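Local coordinates for protein putative xylanase (Bacteroides fragilis, PDB 2P1G) that is of unknown function but belongs to an N-acetylmuramoyl-L-alanine amidase-like family and may hydrolyse glycosyl bonds, at residues Gly217-Leu221 and Ser222-Lys226; Ala195-Lys199 and Gly200-Leu204. One frame throughout, in Å; residues are numbered along the deposited sequence.

Contact 2 comes first along the chain: residues 195-204 form the turn end of the hairpin made by strands 189-198 and 201-208. Contact 1, residues 217-226, follows after strand 213-216 and starts helix 221-226. Their centres lie about 10 Å apart, on the same side of the chain's centre. They touch directly, with probable hydrogen bonds from H203 ND1 to G217 O (2.7 Å) and from L221 N to L202 O (2.8 Å), which tie the loop and the helix start to strand 201-208. The side chains of L221 and M224 pack on the sheet face that carries L202 and L204, so the helix covers the hairpin there.

Contact 1. Residues Gly217-Leu221 and Ser222-Lys226; sequences GKTAL and SQMLK
This is a local contact at the N-terminal end of a short helix, where the loop leaving strand 213-216 turns at A220, the N-cap residue, into helix 221-226. The evidence lies first in the backbone. M224 N donates to A220 O at 3.1 Å, with an N-H...O angle of 164°, and L225 N donates to L221 O at 3.0 Å, so two successive i to i+4 bonds start the helix. A second donor, Q223 N, reaches A220 O only weakly because its angle falls to 127°. The amide of A220 itself donates to a water 3.0 Å from A220 N, and that water gives a weak bond to Q223 OE1.

Side chains close round this first turn. T219 holds OG1 between its N and its carbonyl carbon (chi1 66°), which brings OG1 to 3.2 Å from M224 CG; the two side chains cross at about a right angle. On the inner side, L221 CG meets L225 CD1 at 4.2 Å, and L221 CD1 lies 4.4 Å from M224 SD. Both leucines continue into the core, touching L164 and strand 177-182, and L225 also packs on L231 and I234 of strand 231-238. Such an N-cap followed by i to i+4 bonds and an apolar inner face is characteristic of a short amphipathic helix packed against a beta sheet.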
ATOM      1  N   GLY A 217       6.159  -3.927 -14.206  1.00 16.55           N
ATOM      2  CA  GLY A 217       7.179  -4.952 -13.951  1.00 18.12           C
ATOM      3  C   GLY A 217       7.337  -5.869 -15.145  1.00 19.84           C
ATOM      4  O   GLY A 217       6.346  -6.197 -15.810  1.00 18.89           O
ATOM      5  N   LYS A 218       8.584  -6.239 -15.442  1.00 21.01           N
ATOM      6  CA  LYS A 218       8.893  -7.161 -16.548  1.00 23.45           C
ATOM      7  C   LYS A 218       8.548  -8.616 -16.226  1.00 23.14           C
ATOM      8  O   LYS A 218       8.269  -9.424 -17.123  1.00 23.91           O
ATOM      9  CB  LYS A 218      10.377  -7.081 -16.919  1.00 23.29           C
ATOM     10  CG  LYS A 218      10.824  -5.727 -17.497  1.00 26.68           C
ATOM     11  CD  LYS A 218      12.179  -5.854 -18.225  1.00 26.86           C
ATOM     12  CE  LYS A 218      13.354  -6.016 -17.248  1.00 32.76           C
ATOM     13  NZ  LYS A 218      13.999  -4.711 -16.901  1.00 35.76           N
ATOM     14  N   THR A 219       8.587  -8.955 -14.946  1.00 22.69           N
ATOM     15  CA  THR A 219       8.370 -10.328 -14.538  1.00 22.46           C
ATOM     16  C   THR A 219       6.954 -10.464 -13.987  1.00 21.10           C
ATOM     17  O   THR A 219       6.506  -9.596 -13.221  1.00 21.97           O
ATOM     18  CB  THR A 219       9.409 -10.744 -13.489  1.00 23.30           C
ATOM     19  OG1 THR A 219       9.209  -9.982 -12.304  1.00 26.84           O
ATOM     20  CG2 THR A 219      10.829 -10.434 -13.988  1.00 23.79           C
ATOM     21  N   ALA A 220       6.262 -11.536 -14.381  1.00 18.60           N
ATOM     22  CA  ALA A 220       4.910 -11.808 -13.904  1.00 16.73           C
ATOM     23  C   ALA A 220       4.889 -11.781 -12.376  1.00 14.91           C
ATOM     24  O   ALA A 220       5.858 -12.180 -11.718  1.00 13.92           O
ATOM     25  CB  ALA A 220       4.407 -13.163 -14.419  1.00 16.68           C
ATOM     26  N   LEU A 221       3.786 -11.310 -11.814  1.00 13.69           N
ATOM     27  CA  LEU A 221       3.655 -11.219 -10.355  1.00 12.99           C
ATOM     28  C   LEU A 221       3.969 -12.539  -9.638  1.00 12.79           C
ATOM     29  O   LEU A 221       4.653 -12.543  -8.610  1.00 12.35           O
ATOM     30  CB  LEU A 221       2.260 -10.710  -9.981  1.00 12.57           C
ATOM     31  CG  LEU A 221       1.900 -10.635  -8.487  1.00 14.21           C
ATOM     32  CD1 LEU A 221       2.839  -9.693  -7.759  1.00 15.09           C
ATOM     33  CD2 LEU A 221       0.468 -10.160  -8.343  1.00 13.51           C
ATOM     34  N   SER A 222       3.455 -13.653 -10.157  1.00 12.38           N
ATOM     35  CA  SER A 222       3.688 -14.951  -9.535  1.00 13.78           C
ATOM     36  C   SER A 222       5.183 -15.257  -9.398  1.00 14.31           C
ATOM     37  O   SER A 222       5.607 -15.825  -8.383  1.00 14.20           O
ATOM     38  CB  SER A 222       2.963 -16.066 -10.303  1.00 14.07           C
ATOM     39  OG  SER A 222       3.463 -16.158 -11.628  1.00 14.07           O
ATOM     40  N   GLN A 223       5.977 -14.825 -10.380  1.00 15.52           N
ATOM     41  CA  GLN A 223       7.423 -15.045 -10.341  1.00 17.58           C
ATOM     42  C   GLN A 223       8.101 -14.098  -9.347  1.00 16.43           C
ATOM     43  O   GLN A 223       9.009 -14.518  -8.630  1.00 17.49           O
ATOM     44  CB  GLN A 223       8.054 -14.916 -11.724  1.00 17.75           C
ATOM     45  CG  GLN A 223       9.517 -15.381 -11.760  1.00 21.35           C
ATOM     46  CD  GLN A 223      10.123 -15.327 -13.144  1.00 22.79           C
ATOM     47  OE1 GLN A 223       9.713 -16.067 -14.052  1.00 30.73           O
ATOM     48  NE2 GLN A 223      11.119 -14.456 -13.320  1.00 30.66           N
ATOM     49  N   MET A 224       7.650 -12.842  -9.290  1.00 14.95           N
ATOM     50  CA  MET A 224       8.138 -11.882  -8.277  1.00 15.26           C
ATOM     51  C   MET A 224       7.975 -12.479  -6.872  1.00 14.53           C
ATOM     52  O   MET A 224       8.876 -12.380  -6.028  1.00 14.61           O
ATOM     53  CB  MET A 224       7.373 -10.542  -8.336  1.00 15.06           C
ATOM     54  CG  MET A 224       7.546  -9.702  -9.600  1.00 17.20           C
ATOM     55  SD  MET A 224       6.500  -8.195  -9.614  1.00 16.72           S
ATOM     56  CE  MET A 224       6.783  -7.576  -7.960  1.00 20.39           C
ATOM     57  N   LEU A 225       6.824 -13.096  -6.623  1.00 12.86           N
ATOM     58  CA  LEU A 225       6.528 -13.686  -5.327  1.00 12.45           C
ATOM     59  C   LEU A 225       7.349 -14.932  -5.062  1.00 13.71           C
ATOM     60  O   LEU A 225       7.935 -15.083  -3.983  1.00 13.26           O
ATOM     61  CB  LEU A 225       5.039 -14.046  -5.236  1.00 12.13           C
ATOM     62  CG  LEU A 225       4.027 -12.901  -5.303  1.00 10.25           C
ATOM     63  CD1 LEU A 225       2.642 -13.476  -5.490  1.00  9.81           C
ATOM     64  CD2 LEU A 225       4.060 -12.181  -3.958  1.00 12.36           C
ATOM     65  N   LYS A 226       7.359 -15.839  -6.038  1.00 14.63           N
ATOM     66  CA  LYS A 226       8.050 -17.118  -5.874  1.00 17.39           C
ATOM     67  C   LYS A 226       9.571 -16.934  -5.780  1.00 18.21           C
ATOM     68  O   LYS A 226      10.263 -17.761  -5.191  1.00 19.11           O
ATOM     69  CB  LYS A 226       7.645 -18.100  -6.987  1.00 17.73           C
ATOM     70  CG  LYS A 226       6.174 -18.581  -6.845  1.00 19.11           C
ATOM     71  CD  LYS A 226       5.680 -19.463  -8.000  1.00 19.05           C
ATOM     72  CE  LYS A 226       4.183 -19.836  -7.785  1.00 20.38           C
ATOM     73  NZ  LYS A 226       3.621 -20.833  -8.804  1.00 21.59           N
TER
HETATM   74  O   HOH W   1       7.703 -13.810 -15.610  1.00 34.61           O

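Contact 2. Residues Ala195-Lys199 and Gly200-Leu204; sequences AIYIK and GQLHL
With CG beside the backbone N and anti to the carbonyl carbon (chi1 -77°), the ring of Y197 leans across the hairpin onto L202, whose own CG is turned anti to its N. The leucine consequently presents CD1 over one ring face, 4.2 Å from the Y197 centroid and 20° off the ring normal, which meets the geometry of a CH-pi contact. The same methyl carbon, L202 CD1, lies 3.7 Å from A195 CB, so A195, Y197 and L202 pack together on one face of the sheet. Beyond them the tyrosine hydroxyl is hydrogen-bonded to I172 O.

The opposite face carries I196, I198, Q201 and H203. Here I198 CB sits 3.8 Å from H203 CD2. The imidazole is gripped at both nitrogens: NE2 of H203 donates to Q201 OE1 at 2.9 Å, with the acceptor close to the ring plane, while ND1 bonds to G217 O. These two partners probably fix the ring's rotation. The donor NE2 stands above the amide carbonyl plane of Q201.

Four backbone bonds hold the strands in register. The I196-H203 pair is joined in both directions, H203 N to I196 O being 2.8 Å. In the I198-Q201 pair, I198 N meets Q201 O at 2.9 Å with an N-H...O angle of 163°, and the return bond from Q201 N completes it. Y197 CA adds a CA-H...O contact to Q201 O at 3.2 Å. Between I198 and Q201 the chain reverses through K199 and G200, both at positive phi. A two-residue type I' turn closing antiparallel strands is the classic tight beta hairpin, here built into the larger antiparallel sheet, with 189-198 also paired to 177-182 and 201-208 to 213-216.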
ATOM      1  N   ALA A 195      -2.501  -4.096 -10.272  1.00  8.41           N
ATOM      2  CA  ALA A 195      -2.555  -5.218 -11.219  1.00  8.84           C
ATOM      3  C   ALA A 195      -2.712  -4.717 -12.647  1.00  9.23           C
ATOM      4  O   ALA A 195      -3.490  -3.794 -12.916  1.00  9.28           O
ATOM      5  CB  ALA A 195      -3.695  -6.154 -10.871  1.00  9.04           C
ATOM      6  N   ILE A 196      -1.971  -5.340 -13.550  1.00  9.29           N
ATOM      7  CA  ILE A 196      -2.080  -5.026 -14.972  1.00 10.34           C
ATOM      8  C   ILE A 196      -1.738  -6.280 -15.736  1.00 10.87           C
ATOM      9  O   ILE A 196      -0.709  -6.905 -15.472  1.00 11.28           O
ATOM     10  CB  ILE A 196      -1.221  -3.803 -15.421  1.00 10.07           C
ATOM     11  CG1 ILE A 196      -1.441  -3.523 -16.927  1.00 11.13           C
ATOM     12  CG2 ILE A 196       0.272  -3.981 -15.126  1.00  9.61           C
ATOM     13  CD1 ILE A 196      -0.777  -2.253 -17.409  1.00 11.08           C
ATOM     14  N   TYR A 197      -2.631  -6.667 -16.643  1.00 10.80           N
ATOM     15  CA  TYR A 197      -2.403  -7.818 -17.491  1.00 11.36           C
ATOM     16  C   TYR A 197      -1.697  -7.367 -18.764  1.00 12.17           C
ATOM     17  O   TYR A 197      -2.156  -6.430 -19.434  1.00 12.76           O
ATOM     18  CB  TYR A 197      -3.726  -8.520 -17.809  1.00 11.41           C
ATOM     19  CG  TYR A 197      -4.247  -9.370 -16.675  1.00 10.48           C
ATOM     20  CD1 TYR A 197      -3.900 -10.726 -16.575  1.00 10.01           C
ATOM     21  CD2 TYR A 197      -5.049  -8.817 -15.688  1.00 11.52           C
ATOM     22  CE1 TYR A 197      -4.386 -11.525 -15.516  1.00 10.60           C
ATOM     23  CE2 TYR A 197      -5.522  -9.587 -14.641  1.00 10.18           C
ATOM     24  CZ  TYR A 197      -5.177 -10.915 -14.543  1.00 10.14           C
ATOM     25  OH  TYR A 197      -5.672 -11.654 -13.502  1.00 11.96           O
ATOM     26  N   ILE A 198      -0.564  -8.004 -19.039  1.00 12.07           N
ATOM     27  CA  ILE A 198       0.323  -7.688 -20.165  1.00 13.45           C
ATOM     28  C   ILE A 198       0.643  -9.037 -20.793  1.00 13.68           C
ATOM     29  O   ILE A 198       1.114  -9.928 -20.096  1.00 13.19           O
ATOM     30  CB  ILE A 198       1.701  -7.062 -19.698  1.00 14.13           C
ATOM     31  CG1 ILE A 198       1.510  -5.737 -18.938  1.00 15.97           C
ATOM     32  CG2 ILE A 198       2.660  -6.844 -20.898  1.00 15.72           C
ATOM     33  CD1 ILE A 198       0.779  -4.646 -19.739  1.00 16.82           C
ATOM     34  N   LYS A 199       0.379  -9.188 -22.095  1.00 14.01           N
ATOM     35  CA  LYS A 199       0.629 -10.468 -22.793  1.00 14.77           C
ATOM     36  C   LYS A 199      -0.042 -11.664 -22.097  1.00 13.19           C
ATOM     37  O   LYS A 199       0.494 -12.778 -22.080  1.00 13.07           O
ATOM     38  CB  LYS A 199       2.140 -10.718 -22.944  1.00 14.74           C
ATOM     39  CG  LYS A 199       2.875  -9.708 -23.825  1.00 19.18           C
ATOM     40  CD  LYS A 199       4.420  -9.843 -23.649  1.00 19.27           C
ATOM     41  CE  LYS A 199       5.002 -11.063 -24.343  1.00 25.49           C
ATOM     42  NZ  LYS A 199       6.428 -11.358 -23.926  1.00 26.54           N
ATOM     43  N   GLY A 200      -1.226 -11.435 -21.539  1.00 13.11           N
ATOM     44  CA  GLY A 200      -1.987 -12.493 -20.866  1.00 12.87           C
ATOM     45  C   GLY A 200      -1.500 -12.796 -19.452  1.00 13.30           C
ATOM     46  O   GLY A 200      -2.103 -13.598 -18.738  1.00 13.44           O
ATOM     47  N   GLN A 201      -0.387 -12.190 -19.058  1.00 12.49           N
ATOM     48  CA  GLN A 201       0.199 -12.443 -17.733  1.00 11.92           C
ATOM     49  C   GLN A 201      -0.211 -11.349 -16.760  1.00 11.74           C
ATOM     50  O   GLN A 201      -0.319 -10.183 -17.148  1.00 11.18           O
ATOM     51  CB  GLN A 201       1.711 -12.433 -17.826  1.00 10.77           C
ATOM     52  CG  GLN A 201       2.346 -13.600 -18.572  1.00 13.17           C
ATOM     53  CD  GLN A 201       3.859 -13.439 -18.702  1.00 14.10           C
ATOM     54  OE1 GLN A 201       4.362 -12.321 -18.900  1.00 16.52           O
ATOM     55  NE2 GLN A 201       4.598 -14.556 -18.577  1.00 16.24           N
ATOM     56  N   LEU A 202      -0.425 -11.725 -15.503  1.00 10.20           N
ATOM     57  CA  LEU A 202      -0.664 -10.756 -14.454  1.00 10.26           C
ATOM     58  C   LEU A 202       0.676 -10.154 -14.026  1.00 10.20           C
ATOM     59  O   LEU A 202       1.546 -10.873 -13.498  1.00 10.74           O
ATOM     60  CB  LEU A 202      -1.366 -11.426 -13.253  1.00  9.11           C
ATOM     61  CG  LEU A 202      -1.522 -10.512 -12.015  1.00  9.24           C
ATOM     62  CD1 LEU A 202      -2.308  -9.220 -12.313  1.00 11.21           C
ATOM     63  CD2 LEU A 202      -2.188 -11.283 -10.881  1.00  9.95           C
ATOM     64  N   HIS A 203       0.834  -8.849 -14.281  1.00  9.58           N
ATOM     65  CA  HIS A 203       2.004  -8.061 -13.868  1.00 10.97           C
ATOM     66  C   HIS A 203       1.624  -7.012 -12.814  1.00 10.46           C
ATOM     67  O   HIS A 203       0.452  -6.848 -12.476  1.00 10.42           O
ATOM     68  CB  HIS A 203       2.627  -7.361 -15.097  1.00 10.96           C
ATOM     69  CG  HIS A 203       3.321  -8.304 -16.038  1.00 14.02           C
ATOM     70  ND1 HIS A 203       4.691  -8.355 -16.161  1.00 17.89           N
ATOM     71  CD2 HIS A 203       2.834  -9.255 -16.871  1.00 17.56           C
ATOM     72  CE1 HIS A 203       5.020  -9.296 -17.035  1.00 18.07           C
ATOM     73  NE2 HIS A 203       3.910  -9.857 -17.480  1.00 15.98           N
ATOM     74  N   LEU A 204       2.631  -6.312 -12.314  1.00 10.61           N
ATOM     75  CA  LEU A 204       2.447  -5.283 -11.303  1.00 11.27           C
ATOM     76  C   LEU A 204       2.982  -3.960 -11.796  1.00 11.58           C
ATOM     77  O   LEU A 204       4.144  -3.861 -12.210  1.00 12.25           O
ATOM     78  CB  LEU A 204       3.185  -5.675 -10.013  1.00 11.13           C
ATOM     79  CG  LEU A 204       2.728  -4.923  -8.760  1.00 11.59           C
ATOM     80  CD1 LEU A 204       1.348  -5.399  -8.293  1.00 11.40           C
ATOM     81  CD2 LEU A 204       3.772  -5.151  -7.667  1.00 11.13           C
TER